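PDB 4ZA6: TetR family transcriptional regulator from Rhodococcus erythropolis, which probably binds operator DNA as a TetR-type repressor and controls transcription of qsdA, a gene of quorum-sensing signal degradation. Local coordinates for residues R84-V89 / V156-P161. Residues are numbered along the deposited sequence; the frame is centred on the assembly and turned at random.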
loop_
_atom_site.group_PDB
_atom_site.type_symbol
_atom_site.label_atom_id
_atom_site.label_comp_id
_atom_site.label_asym_id
_atom_site.label_seq_id
_atom_site.Cartn_x
_atom_site.Cartn_y
_atom_site.Cartn_z
ATOM N N ARG A 84 0.798 -11.530 4.822
ATOM C CA ARG A 84 -0.530 -11.554 4.199
ATOM C C ARG A 84 -0.704 -10.413 3.203
ATOM O O ARG A 84 -1.157 -10.656 2.071
ATOM C CB ARG A 84 -1.632 -11.487 5.260
ATOM C CG ARG A 84 -1.900 -12.812 5.945
ATOM C CD ARG A 84 -2.901 -12.661 7.072
ATOM N NE ARG A 84 -3.064 -13.928 7.783
ATOM C CZ ARG A 84 -3.944 -14.860 7.448
ATOM N NH1 ARG A 84 -4.754 -14.674 6.412
ATOM N NH2 ARG A 84 -4.020 -15.986 8.141
ATOM N N VAL A 85 -0.381 -9.165 3.628
ATOM C CA VAL A 85 -0.489 -7.974 2.787
ATOM C C VAL A 85 0.414 -8.162 1.538
ATOM O O VAL A 85 -0.058 -8.017 0.421
ATOM C CB VAL A 85 -0.140 -6.669 3.567
ATOM C CG1 VAL A 85 0.022 -5.478 2.614
ATOM C CG2 VAL A 85 -1.197 -6.352 4.611
ATOM N N MET A 86 1.688 -8.531 1.733
ATOM C CA MET A 86 2.622 -8.692 0.609
ATOM C C MET A 86 2.215 -9.752 -0.407
ATOM O O MET A 86 2.327 -9.517 -1.611
ATOM C CB MET A 86 4.050 -8.895 1.095
ATOM C CG MET A 86 4.608 -7.661 1.737
ATOM S SD MET A 86 6.377 -7.801 2.035
ATOM C CE MET A 86 6.392 -8.729 3.591
ATOM N N ARG A 87 1.724 -10.900 0.071
ATOM C CA ARG A 87 1.273 -11.976 -0.803
ATOM C C ARG A 87 -0.016 -11.617 -1.514
ATOM O O ARG A 87 -0.196 -12.022 -2.659
ATOM C CB ARG A 87 1.182 -13.304 -0.044
ATOM C CG ARG A 87 2.558 -13.837 0.299
ATOM C CD ARG A 87 2.535 -15.218 0.926
ATOM N NE ARG A 87 2.594 -15.115 2.381
ATOM C CZ ARG A 87 3.683 -15.327 3.116
ATOM N NH1 ARG A 87 4.812 -15.724 2.547
ATOM N NH2 ARG A 87 3.638 -15.179 4.429
ATOM N N SER A 88 -0.886 -10.790 -0.870
ATOM C CA SER A 88 -2.135 -10.329 -1.488
ATOM C C SER A 88 -1.815 -9.350 -2.627
ATOM O O SER A 88 -2.396 -9.434 -3.704
ATOM C CB SER A 88 -3.042 -9.674 -0.452
ATOM O OG SER A 88 -4.227 -9.213 -1.078
ATOM N N VAL A 89 -0.862 -8.467 -2.400
ATOM C CA VAL A 89 -0.393 -7.500 -3.398
ATOM C C VAL A 89 0.280 -8.251 -4.572
ATOM O O VAL A 89 -0.022 -7.958 -5.724
ATOM C CB VAL A 89 0.535 -6.448 -2.773
ATOM C CG1 VAL A 89 1.220 -5.590 -3.851
ATOM C CG2 VAL A 89 -0.226 -5.570 -1.791
ATOM N N VAL A 156 10.654 -1.932 -1.460
ATOM C CA VAL A 156 11.593 -2.208 -2.566
ATOM C C VAL A 156 11.743 -3.710 -2.826
ATOM O O VAL A 156 12.103 -4.108 -3.934
ATOM C CB VAL A 156 12.965 -1.468 -2.462
ATOM C CG1 VAL A 156 12.787 0.037 -2.692
ATOM C CG2 VAL A 156 13.642 -1.737 -1.119
ATOM N N HIS A 157 11.480 -4.543 -1.786
ATOM C CA HIS A 157 11.563 -6.000 -1.895
ATOM C C HIS A 157 10.280 -6.530 -2.470
ATOM O O HIS A 157 10.325 -7.381 -3.369
ATOM C CB HIS A 157 11.903 -6.656 -0.546
ATOM C CG HIS A 157 13.309 -6.396 -0.126
ATOM N ND1 HIS A 157 14.368 -6.995 -0.765
ATOM C CD2 HIS A 157 13.789 -5.557 0.817
ATOM C CE1 HIS A 157 15.454 -6.528 -0.179
ATOM N NE2 HIS A 157 15.156 -5.681 0.791
ATOM N N LEU A 158 9.126 -6.036 -1.975
ATOM C CA LEU A 158 7.837 -6.450 -2.537
ATOM C C LEU A 158 7.803 -6.211 -4.043
ATOM O O LEU A 158 7.360 -7.079 -4.802
ATOM C CB LEU A 158 6.691 -5.713 -1.840
ATOM C CG LEU A 158 5.278 -5.957 -2.364
ATOM C CD1 LEU A 158 4.937 -7.461 -2.446
ATOM C CD2 LEU A 158 4.265 -5.190 -1.540
ATOM N N TYR A 159 8.291 -5.047 -4.478
ATOM C CA TYR A 159 8.273 -4.651 -5.881
ATOM C C TYR A 159 9.595 -4.854 -6.607
ATOM O O TYR A 159 9.790 -4.219 -7.642
ATOM C CB TYR A 159 7.778 -3.187 -6.007
ATOM C CG TYR A 159 6.446 -2.939 -5.336
ATOM C CD1 TYR A 159 5.285 -3.547 -5.805
ATOM C CD2 TYR A 159 6.347 -2.112 -4.221
ATOM C CE1 TYR A 159 4.066 -3.364 -5.161
ATOM C CE2 TYR A 159 5.131 -1.928 -3.564
ATOM C CZ TYR A 159 3.991 -2.537 -4.053
ATOM O OH TYR A 159 2.790 -2.354 -3.420
ATOM N N ALA A 160 10.476 -5.762 -6.103
ATOM C CA ALA A 160 11.788 -6.091 -6.684
ATOM C C ALA A 160 11.766 -6.388 -8.203
ATOM O O ALA A 160 12.687 -5.916 -8.869
ATOM C CB ALA A 160 12.448 -7.224 -5.922
ATOM N N PRO A 161 10.730 -7.056 -8.809
ATOM C CA PRO A 161 10.745 -7.243 -10.271
ATOM C C PRO A 161 10.709 -5.952 -11.088
ATOM O O PRO A 161 11.260 -5.930 -12.184
ATOM C CB PRO A 161 9.535 -8.128 -10.538
ATOM C CG PRO A 161 9.200 -8.745 -9.230
ATOM C CD PRO A 161 9.535 -7.703 -8.225
#
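L158, the last residue of helix 143-158, and Y159 just after it pack against M86 and V89 on helix 74-90 within the all-helical C-terminal domain of this TetR-family regulator. L158 CG stands anti to the backbone N (chi1 176°), which carries the branch toward helix 74-90; chi2 then places CD1 by M86 and CD2 by V89. CD1 lies 3.9 Å from M86 CB and also touches the backbone, 3.4 Å from M86 O. The other methyl, CD2, meets V89 CG1 at 3.8 Å and comes within 4.1 Å of M86 CG. L158 thus spans two residues one helical turn apart. The M86 chain crosses it at a slant, and its far end bends away from the contact. Y159 has left helical geometry, and its ring reaches back toward helix 74-90. L158 CG sits over the centre of one ring face, 3.9 Å above the plane. V89 CG1 approaches the phenol end of the ring obliquely, 3.8 Å from Y159 CE1 and 3.6 Å from Y159 OH. Cutting L158 back to an alanine would probably leave M86 and V89 without their shared partner, and the Y159 ring without the carbon over one face. The Y159 side chain comes to about 4 Å, nearest atoms, of a bound (4S)-2-methyl-2,4-pentanediol, probably a crystallisation additive. In TetR-family regulators this domain generally holds the effector pocket, so the diol may mark part of one here. On the flanks, M86 packs on helix 170-181, V85 packs on helix 47-69, and Y159 meets F106 of helix 103-111 edge-to-face.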